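Local coordinates for protein elastase inhibitor AFUEI (Aspergillus fumigatus Af293, PDB 3W0E) that inhibits elastases, its own fungus's enzyme non-competitively with nanomolar affinity and also human leukocyte elastase, as a small secreted I78-family protein, at residues Q19-D23 with A24-A28; P2-C5 with E6-Q10; A9-V12 with K13-I17. All blocks are in the same frame, centred on the assembly; numbering follows the deposited sequence.

Contact 1 of 3, residues Q19-D23 with A24-A28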
ATOM      1  N   GLN A  19       9.319  -9.013  11.880  1.00 20.79           N
ATOM      2  CA  GLN A  19       9.037  -9.057  13.308  1.00 23.67           C
ATOM      3  C   GLN A  19       7.568  -9.327  13.541  1.00 20.39           C
ATOM      4  O   GLN A  19       6.713  -8.917  12.739  1.00 16.74           O
ATOM      5  CB  GLN A  19       9.424  -7.741  13.960  1.00 23.93           C
ATOM      6  CG  GLN A  19      10.755  -7.230  13.475  1.00 31.93           C
ATOM      7  CD  GLN A  19      11.901  -7.667  14.337  1.00 38.39           C
ATOM      8  OE1 GLN A  19      12.287  -8.841  14.311  1.00 45.50           O
ATOM      9  NE2 GLN A  19      12.456  -6.734  15.119  1.00 45.38           N
ATOM     10  N   PRO A  20       7.265 -10.013  14.648  1.00 18.19           N
ATOM     11  CA  PRO A  20       5.888 -10.267  15.059  1.00 17.30           C
ATOM     12  C   PRO A  20       5.204  -8.946  15.393  1.00 18.98           C
ATOM     13  O   PRO A  20       5.824  -8.059  16.001  1.00 18.29           O
ATOM     14  CB  PRO A  20       6.041 -11.099  16.346  1.00 23.77           C
ATOM     15  CG  PRO A  20       7.419 -10.828  16.825  1.00 28.32           C
ATOM     16  CD  PRO A  20       8.246 -10.577  15.594  1.00 22.46           C
ATOM     17  N   TYR A  21       3.954  -8.805  14.974  1.00 14.43           N
ATOM     18  CA  TYR A  21       3.201  -7.598  15.265  1.00 14.39           C
ATOM     19  C   TYR A  21       2.579  -7.723  16.658  1.00 18.20           C
ATOM     20  O   TYR A  21       1.430  -8.148  16.812  1.00 17.50           O
ATOM     21  CB  TYR A  21       2.125  -7.376  14.215  1.00 18.39           C
ATOM     22  CG  TYR A  21       1.442  -6.051  14.386  1.00 17.78           C
ATOM     23  CD1 TYR A  21       2.165  -4.862  14.328  1.00 19.50           C
ATOM     24  CD2 TYR A  21       0.089  -5.987  14.636  1.00 19.70           C
ATOM     25  CE1 TYR A  21       1.529  -3.636  14.497  1.00 19.71           C
ATOM     26  CE2 TYR A  21      -0.549  -4.777  14.808  1.00 22.74           C
ATOM     27  CZ  TYR A  21       0.177  -3.607  14.730  1.00 15.61           C
ATOM     28  OH  TYR A  21      -0.482  -2.399  14.915  1.00 18.97           O
ATOM     29  N   THR A  22       3.354  -7.340  17.667  1.00 17.83           N
ATOM     30  CA  THR A  22       2.977  -7.559  19.057  1.00 21.70           C
ATOM     31  C   THR A  22       2.187  -6.375  19.566  1.00 21.19           C
ATOM     32  O   THR A  22       2.126  -5.337  18.912  1.00 16.75           O
ATOM     33  CB  THR A  22       4.230  -7.678  19.925  1.00 24.27           C
ATOM     34  OG1 THR A  22       4.988  -6.467  19.804  1.00 22.23           O
ATOM     35  CG2 THR A  22       5.099  -8.856  19.460  1.00 23.71           C
ATOM     36  N   ASP A  23       1.600  -6.505  20.750  1.00 23.40           N
ATOM     37  CA  ASP A  23       0.897  -5.370  21.342  1.00 23.49           C
ATOM     38  C   ASP A  23       1.868  -4.238  21.606  1.00 20.12           C
ATOM     39  O   ASP A  23       1.504  -3.073  21.482  1.00 22.35           O
ATOM     40  CB  ASP A  23       0.190  -5.773  22.639  1.00 25.95           C
ATOM     41  CG  ASP A  23      -0.814  -6.884  22.425  1.00 32.77           C
ATOM     42  OD1 ASP A  23      -1.532  -6.834  21.401  1.00 34.81           O
ATOM     43  OD2 ASP A  23      -0.867  -7.812  23.265  1.00 42.46           O
ATOM     44  N   ALA A  24       3.109  -4.571  21.936  1.00 20.82           N
ATOM     45  CA  ALA A  24       4.096  -3.523  22.215  1.00 23.60           C
ATOM     46  C   ALA A  24       4.388  -2.692  20.960  1.00 23.70           C
ATOM     47  O   ALA A  24       4.483  -1.463  21.025  1.00 25.49           O
ATOM     48  CB  ALA A  24       5.369  -4.115  22.787  1.00 26.82           C
ATOM     49  N   VAL A  25       4.530  -3.360  19.817  1.00 22.61           N
ATOM     50  CA  VAL A  25       4.685  -2.653  18.558  1.00 23.11           C
ATOM     51  C   VAL A  25       3.435  -1.845  18.219  1.00 22.88           C
ATOM     52  O   VAL A  25       3.531  -0.681  17.812  1.00 22.42           O
ATOM     53  CB  VAL A  25       4.948  -3.618  17.389  1.00 22.42           C
ATOM     54  CG1 VAL A  25       4.773  -2.892  16.053  1.00 25.19           C
ATOM     55  CG2 VAL A  25       6.337  -4.216  17.498  1.00 20.89           C
ATOM     56  N   ALA A  26       2.269  -2.472  18.364  1.00 21.63           N
ATOM     57  CA  ALA A  26       1.023  -1.842  17.954  1.00 20.45           C
ATOM     58  C   ALA A  26       0.755  -0.621  18.811  1.00 21.19           C
ATOM     59  O   ALA A  26       0.264   0.398  18.321  1.00 23.78           O
ATOM     60  CB  ALA A  26      -0.136  -2.818  18.048  1.00 23.26           C
ATOM     61  N   ASN A  27       1.081  -0.720  20.096  1.00 23.66           N
ATOM     62  CA  ASN A  27       0.755   0.354  21.021  1.00 26.70           C
ATOM     63  C   ASN A  27       1.670   1.551  20.830  1.00 25.03           C
ATOM     64  O   ASN A  27       1.331   2.669  21.225  1.00 32.69           O
ATOM     65  CB  ASN A  27       0.794  -0.141  22.468  1.00 23.96           C
ATOM     66  CG  ASN A  27      -0.337  -1.102  22.785  1.00 26.86           C
ATOM     67  OD1 ASN A  27      -1.283  -1.255  22.002  1.00 26.03           O
ATOM     68  ND2 ASN A  27      -0.256  -1.744  23.950  1.00 27.92           N
ATOM     69  N   ALA A  28       2.824   1.318  20.216  1.00 24.03           N
ATOM     70  CA  ALA A  28       3.792   2.392  19.959  1.00 28.71           C
ATOM     71  C   ALA A  28       3.426   3.243  18.737  1.00 34.56           C
ATOM     72  O   ALA A  28       3.851   4.395  18.629  1.00 29.19           O
ATOM     73  CB  ALA A  28       5.202   1.825  19.813  1.00 27.01           C
TER
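An N-cap opens helix 23-28: Thr22, the residue just before its first turn, accepts a hydrogen bond from Val25 N through its side-chain OG1, at 3.1 Å. The bond is nearly straight, 168° at the hydrogen. Thr22 can make it because its first torsion (chi1 59°) sets OG1 between its own backbone N and carbonyl carbon, facing the start of the helix. The same residue gives its carbonyl to the first regular helical bond, Ala26 N to Thr22 O at 2.9 Å, and Asn27 N to Asp23 O at 2.8 Å follows one residue on. Thr22 therefore serves the first turn with both side chain and main chain.

Before the cap, Tyr21 sits at the centre of an inverse gamma turn and lays its phenol ring along the new helix. With CG anti to the backbone N (chi1 -173°), the ring reaches forward to Val25 and Ala26. Val25 CG1 approaches the ring obliquely, 3.7 Å from Tyr21 CE1. The ring also touches Ile34 and Val36 of strand 34-37 and Ile54 and Val56 of strand 52-56, so it lies between the start of helix 23-28 and the sheet. At its far end the methyl of Ala26 packs against the phenol, CB lying 3.4 Å from Tyr21 CZ and 3.2 Å from Tyr21 OH.

Contact 2 of 3, residues P2-C5 with E6-Q10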
ATOM      1  N   PRO A   2      -2.340  11.780   7.689  1.00 37.93           N
ATOM      2  CA  PRO A   2      -1.459  11.169   6.675  1.00 33.80           C
ATOM      3  C   PRO A   2       0.053  11.322   6.918  1.00 42.73           C
ATOM      4  O   PRO A   2       0.818  10.429   6.529  1.00 37.62           O
ATOM      5  CB  PRO A   2      -1.865  11.885   5.385  1.00 39.05           C
ATOM      6  CG  PRO A   2      -3.272  12.313   5.617  1.00 30.83           C
ATOM      7  CD  PRO A   2      -3.370  12.641   7.078  1.00 33.50           C
ATOM      8  N   ALA A   3       0.480  12.420   7.540  1.00 36.73           N
ATOM      9  CA  ALA A   3       1.905  12.657   7.768  1.00 42.13           C
ATOM     10  C   ALA A   3       2.488  11.577   8.666  1.00 42.52           C
ATOM     11  O   ALA A   3       3.481  10.931   8.325  1.00 38.27           O
ATOM     12  CB  ALA A   3       2.126  14.024   8.388  1.00 42.15           C
ATOM     13  N   THR A   4       1.862  11.397   9.823  1.00 39.62           N
ATOM     14  CA  THR A   4       2.273  10.375  10.761  1.00 40.92           C
ATOM     15  C   THR A   4       2.098   8.970  10.161  1.00 36.13           C
ATOM     16  O   THR A   4       2.925   8.084  10.400  1.00 37.50           O
ATOM     17  CB  THR A   4       1.515  10.526  12.103  1.00 43.66           C
ATOM     18  OG1 THR A   4       2.301   9.983  13.170  1.00 46.31           O
ATOM     19  CG2 THR A   4       0.163   9.824  12.054  1.00 40.14           C
ATOM     20  N   CYS A   5       1.047   8.770   9.366  1.00 30.47           N
ATOM     21  CA  CYS A   5       0.841   7.473   8.718  1.00 31.17           C
ATOM     22  C   CYS A   5       2.009   7.086   7.806  1.00 36.42           C
ATOM     23  O   CYS A   5       2.508   5.960   7.866  1.00 31.97           O
ATOM     24  CB  CYS A   5      -0.468   7.435   7.929  1.00 29.84           C
ATOM     25  SG  CYS A   5      -0.838   5.796   7.187  1.00 31.93           S
ATOM     26  N   GLU A   6       2.438   8.022   6.960  1.00 37.86           N
ATOM     27  CA  GLU A   6       3.490   7.754   5.983  1.00 34.44           C
ATOM     28  C   GLU A   6       4.845   7.590   6.656  1.00 36.29           C
ATOM     29  O   GLU A   6       5.676   6.789   6.213  1.00 37.60           O
ATOM     30  CB  GLU A   6       3.547   8.874   4.937  1.00 40.97           C
ATOM     31  CG  GLU A   6       3.996   8.424   3.560  1.00 39.17           C
ATOM     32  CD  GLU A   6       3.082   7.364   2.950  1.00 46.80           C
ATOM     33  OE1 GLU A   6       3.523   6.197   2.826  1.00 46.75           O
ATOM     34  OE2 GLU A   6       1.930   7.698   2.581  1.00 45.67           O
ATOM     35  N   LYS A   7       5.066   8.363   7.718  1.00 33.78           N
ATOM     36  CA  LYS A   7       6.278   8.255   8.513  1.00 36.64           C
ATOM     37  C   LYS A   7       6.376   6.870   9.139  1.00 34.56           C
ATOM     38  O   LYS A   7       7.405   6.197   9.020  1.00 33.82           O
ATOM     39  CB  LYS A   7       6.283   9.301   9.628  1.00 35.63           C
ATOM     40  CG  LYS A   7       6.667  10.709   9.210  1.00 42.48           C
ATOM     41  CD  LYS A   7       6.840  11.570  10.456  1.00 47.58           C
ATOM     42  CE  LYS A   7       7.524  12.897  10.155  1.00 47.87           C
ATOM     43  NZ  LYS A   7       7.822  13.643  11.416  1.00 47.43           N
ATOM     44  N   GLU A   8       5.305   6.460   9.821  1.00 35.26           N
ATOM     45  CA  GLU A   8       5.265   5.151  10.467  1.00 29.75           C
ATOM     46  C   GLU A   8       5.291   3.988   9.458  1.00 27.80           C
ATOM     47  O   GLU A   8       5.968   2.986   9.684  1.00 32.28           O
ATOM     48  CB  GLU A   8       4.073   5.051  11.430  1.00 36.80           C
ATOM     49  CG  GLU A   8       4.189   5.987  12.636  1.00 31.37           C
ATOM     50  CD  GLU A   8       3.085   5.792  13.661  1.00 35.12           C
ATOM     51  OE1 GLU A   8       1.976   5.343  13.283  1.00 33.78           O
ATOM     52  OE2 GLU A   8       3.324   6.094  14.857  1.00 33.57           O
ATOM     53  N   ALA A   9       4.581   4.111   8.342  1.00 24.37           N
ATOM     54  CA  ALA A   9       4.655   3.064   7.328  1.00 31.29           C
ATOM     55  C   ALA A   9       6.095   2.913   6.843  1.00 36.76           C
ATOM     56  O   ALA A   9       6.525   1.824   6.467  1.00 31.62           O
ATOM     57  CB  ALA A   9       3.720   3.349   6.176  1.00 30.61           C
ATOM     58  N   GLN A  10       6.844   4.012   6.878  1.00 37.92           N
ATOM     59  CA  GLN A  10       8.247   4.004   6.468  1.00 38.11           C
ATOM     60  C   GLN A  10       9.109   3.333   7.526  1.00 39.43           C
ATOM     61  O   GLN A  10       9.967   2.506   7.203  1.00 38.68           O
ATOM     62  CB  GLN A  10       8.744   5.433   6.230  1.00 40.91           C
ATOM     63  CG  GLN A  10      10.220   5.535   5.861  1.00 46.00           C
ATOM     64  CD  GLN A  10      10.490   5.110   4.428  1.00 55.08           C
ATOM     65  OE1 GLN A  10       9.596   4.608   3.736  1.00 51.78           O
ATOM     66  NE2 GLN A  10      11.727   5.315   3.970  1.00 49.12           N
TER
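Lys7 and Glu8 lay their aliphatic stems over the carbonyl oxygens of Ala3 and Thr4, one turn earlier on helix 2-15. Lys7 CG comes to 3.3 Å from Ala3 O, and Glu8 CG comes equally near to Thr4 O. Both stems start in the same way, CG anti to the carbonyl carbon and beside the backbone N (chi1 -79° in Lys7, -66° in Glu8), which turns each chain back along the preceding turn. Both are then extended, but they leave the helix on different sides: Lys7 runs outward, whereas Glu8 heads into the protein and is buried.

Glu6 follows a different course. Its chain bends at chi2, and only its CB touches the preceding turn, 3.5 Å from Pro2 O. Farther out the side chain packs on Cys67 and on Lys13 of the second subunit. Cys5 SG is bonded to Cys67 SG in a disulfide that ties this helix to strand 62-67. The methyl of Ala9 lies against the carbonyl of the same cysteine, with CB 3.3 Å from Cys5 O.

The main chain supplies the polar links. Four successive i to i+4 bonds run from Glu6 N to Pro2 O, Lys7 N to Ala3 O, Glu8 N to Thr4 O and Ala9 N to Cys5 O, the last at 2.8 Å.

Both oxygens of the buried Glu8 carboxylate are hydrogen-bonded in the loop that follows helix 23-28, OE2 with the backbone N of Gln30 and OE1 with the hydroxyl of Ser31. This is consistent with a negative carboxylate stabilised by neutral donors without a salt bridge, a polar link beside the covalent one through Cys5.

Contact 3 of 3, residues A9-V12 with K13-I17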
ATOM      1  N   ALA A   9       4.581   4.111   8.342  1.00 24.37           N
ATOM      2  CA  ALA A   9       4.655   3.064   7.328  1.00 31.29           C
ATOM      3  C   ALA A   9       6.095   2.913   6.843  1.00 36.76           C
ATOM      4  O   ALA A   9       6.525   1.824   6.467  1.00 31.62           O
ATOM      5  CB  ALA A   9       3.720   3.349   6.176  1.00 30.61           C
ATOM      6  N   GLN A  10       6.844   4.012   6.878  1.00 37.92           N
ATOM      7  CA  GLN A  10       8.247   4.004   6.468  1.00 38.11           C
ATOM      8  C   GLN A  10       9.109   3.333   7.526  1.00 39.43           C
ATOM      9  O   GLN A  10       9.967   2.506   7.203  1.00 38.68           O
ATOM     10  CB  GLN A  10       8.744   5.433   6.230  1.00 40.91           C
ATOM     11  CG  GLN A  10      10.220   5.535   5.861  1.00 46.00           C
ATOM     12  CD  GLN A  10      10.490   5.110   4.428  1.00 55.08           C
ATOM     13  OE1 GLN A  10       9.596   4.608   3.736  1.00 51.78           O
ATOM     14  NE2 GLN A  10      11.727   5.315   3.970  1.00 49.12           N
ATOM     15  N   PHE A  11       8.880   3.710   8.783  1.00 31.43           N
ATOM     16  CA  PHE A  11       9.561   3.116   9.926  1.00 36.37           C
ATOM     17  C   PHE A  11       9.357   1.610   9.926  1.00 33.24           C
ATOM     18  O   PHE A  11      10.282   0.842  10.195  1.00 33.50           O
ATOM     19  CB  PHE A  11       9.003   3.708  11.223  1.00 37.01           C
ATOM     20  CG  PHE A  11       9.455   2.993  12.468  1.00 36.66           C
ATOM     21  CD1 PHE A  11       8.646   2.045  13.071  1.00 38.29           C
ATOM     22  CD2 PHE A  11      10.684   3.274  13.042  1.00 41.76           C
ATOM     23  CE1 PHE A  11       9.056   1.386  14.216  1.00 40.51           C
ATOM     24  CE2 PHE A  11      11.100   2.611  14.186  1.00 42.77           C
ATOM     25  CZ  PHE A  11      10.284   1.667  14.772  1.00 41.02           C
ATOM     26  N   VAL A  12       8.126   1.201   9.632  1.00 34.51           N
ATOM     27  CA  VAL A  12       7.755  -0.210   9.629  1.00 34.36           C
ATOM     28  C   VAL A  12       8.450  -0.953   8.488  1.00 32.21           C
ATOM     29  O   VAL A  12       9.082  -1.987   8.714  1.00 34.42           O
ATOM     30  CB  VAL A  12       6.224  -0.393   9.516  1.00 27.11           C
ATOM     31  CG1 VAL A  12       5.878  -1.861   9.310  1.00 27.49           C
ATOM     32  CG2 VAL A  12       5.525   0.169  10.751  1.00 26.99           C
ATOM     33  N   LYS A  13       8.329  -0.435   7.267  1.00 35.03           N
ATOM     34  CA  LYS A  13       9.013  -1.039   6.124  1.00 31.69           C
ATOM     35  C   LYS A  13      10.529  -1.135   6.352  1.00 36.78           C
ATOM     36  O   LYS A  13      11.180  -2.035   5.835  1.00 38.54           O
ATOM     37  CB  LYS A  13       8.726  -0.256   4.837  1.00 34.91           C
ATOM     38  CG  LYS A  13       7.425  -0.622   4.100  1.00 26.41           C
ATOM     39  CD  LYS A  13       7.022   0.505   3.145  1.00 32.92           C
ATOM     40  CE  LYS A  13       5.969   0.079   2.129  1.00 38.23           C
ATOM     41  NZ  LYS A  13       4.966   1.164   1.835  1.00 32.18           N
ATOM     42  N   GLN A  14      11.080  -0.224   7.150  1.00 38.78           N
ATOM     43  CA  GLN A  14      12.533  -0.113   7.302  1.00 39.83           C
ATOM     44  C   GLN A  14      13.130  -0.851   8.502  1.00 43.29           C
ATOM     45  O   GLN A  14      14.292  -1.260   8.464  1.00 44.48           O
ATOM     46  CB  GLN A  14      12.947   1.367   7.371  1.00 44.88           C
ATOM     47  CG  GLN A  14      12.927   2.100   6.023  1.00 47.84           C
ATOM     48  CD  GLN A  14      13.340   3.561   6.148  1.00 51.05           C
ATOM     49  OE1 GLN A  14      13.381   4.296   5.157  1.00 51.70           O
ATOM     50  NE2 GLN A  14      13.650   3.987   7.372  1.00 49.38           N
ATOM     51  N   GLU A  15      12.348  -1.015   9.564  1.00 36.67           N
ATOM     52  CA  GLU A  15      12.889  -1.519  10.825  1.00 33.09           C
ATOM     53  C   GLU A  15      12.202  -2.783  11.351  1.00 35.02           C
ATOM     54  O   GLU A  15      12.794  -3.544  12.126  1.00 39.02           O
ATOM     55  CB  GLU A  15      12.789  -0.420  11.889  1.00 37.60           C
ATOM     56  CG  GLU A  15      13.486   0.881  11.518  1.00 41.49           C
ATOM     57  CD  GLU A  15      14.939   0.927  11.976  1.00 47.14           C
ATOM     58  OE1 GLU A  15      15.622  -0.121  11.931  1.00 48.09           O
ATOM     59  OE2 GLU A  15      15.396   2.017  12.391  1.00 52.74           O
ATOM     60  N   LEU A  16      10.958  -3.007  10.938  1.00 31.94           N
ATOM     61  CA  LEU A  16      10.147  -4.045  11.567  1.00 24.16           C
ATOM     62  C   LEU A  16       9.838  -5.243  10.668  1.00 30.10           C
ATOM     63  O   LEU A  16       9.174  -6.188  11.103  1.00 28.95           O
ATOM     64  CB  LEU A  16       8.837  -3.453  12.106  1.00 27.70           C
ATOM     65  CG  LEU A  16       8.916  -2.286  13.095  1.00 27.71           C
ATOM     66  CD1 LEU A  16       7.527  -1.704  13.382  1.00 30.63           C
ATOM     67  CD2 LEU A  16       9.602  -2.703  14.389  1.00 31.38           C
ATOM     68  N   ILE A  17      10.293  -5.220   9.419  1.00 30.69           N
ATOM     69  CA  ILE A  17      10.008  -6.356   8.531  1.00 26.10           C
ATOM     70  C   ILE A  17      10.472  -7.660   9.180  1.00 28.39           C
ATOM     71  O   ILE A  17      11.602  -7.749   9.675  1.00 27.92           O
ATOM     72  CB  ILE A  17      10.639  -6.191   7.130  1.00 30.68           C
ATOM     73  CG1 ILE A  17      10.002  -5.010   6.400  1.00 33.32           C
ATOM     74  CG2 ILE A  17      10.479  -7.465   6.315  1.00 31.57           C
ATOM     75  CD1 ILE A  17       8.485  -5.010   6.415  1.00 31.54           C
TER
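Leu16 meets Val12 and Phe11 on the compact side of this last turn of helix 2-15. Its CD1 is the shared point, 3.5 Å from Phe11 CE1 and 3.8 Å from Val12 CG2. The leucine side chain crosses both neighbours obliquely. Phe11 reaches it with CG anti to the backbone N (chi1 170°), a torsion that swings the ring forward along the helix. Val12 is buried, and its CG2 branch faces the leucine.

Glu15 CB lies over one face of the Phe11 ring, 4.2 Å above its plane and displaced toward the rim, and the two side chains cross at about a right angle. The carboxylate plane is turned 61° from the ring, so the two flat groups do not stack, and the aliphatic part of the glutamate makes the contact.

The outer side is looser. The amide ends of Gln10 and Gln14 are modelled too close together there for their placing to be trusted. Gln14 CG does lie over the main chain, 3.2 Å from Gln10 O. The weak backbone bonding is confined to Gln14 N, whose bonds to Gln10 O and Phe11 O are both poor. On either side of it in sequence the pairing is firmer: Lys13 N to Ala9 O is straight at the hydrogen (167°), though the donor stands above the carbonyl plane, and Glu15 N lies 2.8 Å from Phe11 O. Leu16 N bonds to Val12 O at 3.1 Å.

Around this end, the inward face rests on the sheet: Ala9 packs on Leu52 and Val12 on Ile54 of strand 52-56, while Val12 and Leu16 both pack on Ile62 of strand 62-67. Lys13 touches Ser64 of the same strand, with NZ hydrogen-bonded to Ala65 O.

How the contacts relate
Along the chain the order is contact 2, contact 3, contact 1. Contacts 2 and 3 share Ala9 and Gln10 on helix 2-15, their centres about 10 Å apart; contact 1 begins the next helix, 23-28, with its centre about 12 Å from that of contact 3 and about 16 Å from that of contact 2. Contact 1 meets contact 3 where Val25 CG1 packs 4.0 Å from Leu16 CD1, just past helix 2-15, and contact 2 where Ala28 O lies 4.2 Å from Glu8 OE2. All three reach strand 52-56, the middle strand of the mixed sheet, which this compact inhibitor uses as common ground for helix 2-15 and for the loop that leads into helix 23-28.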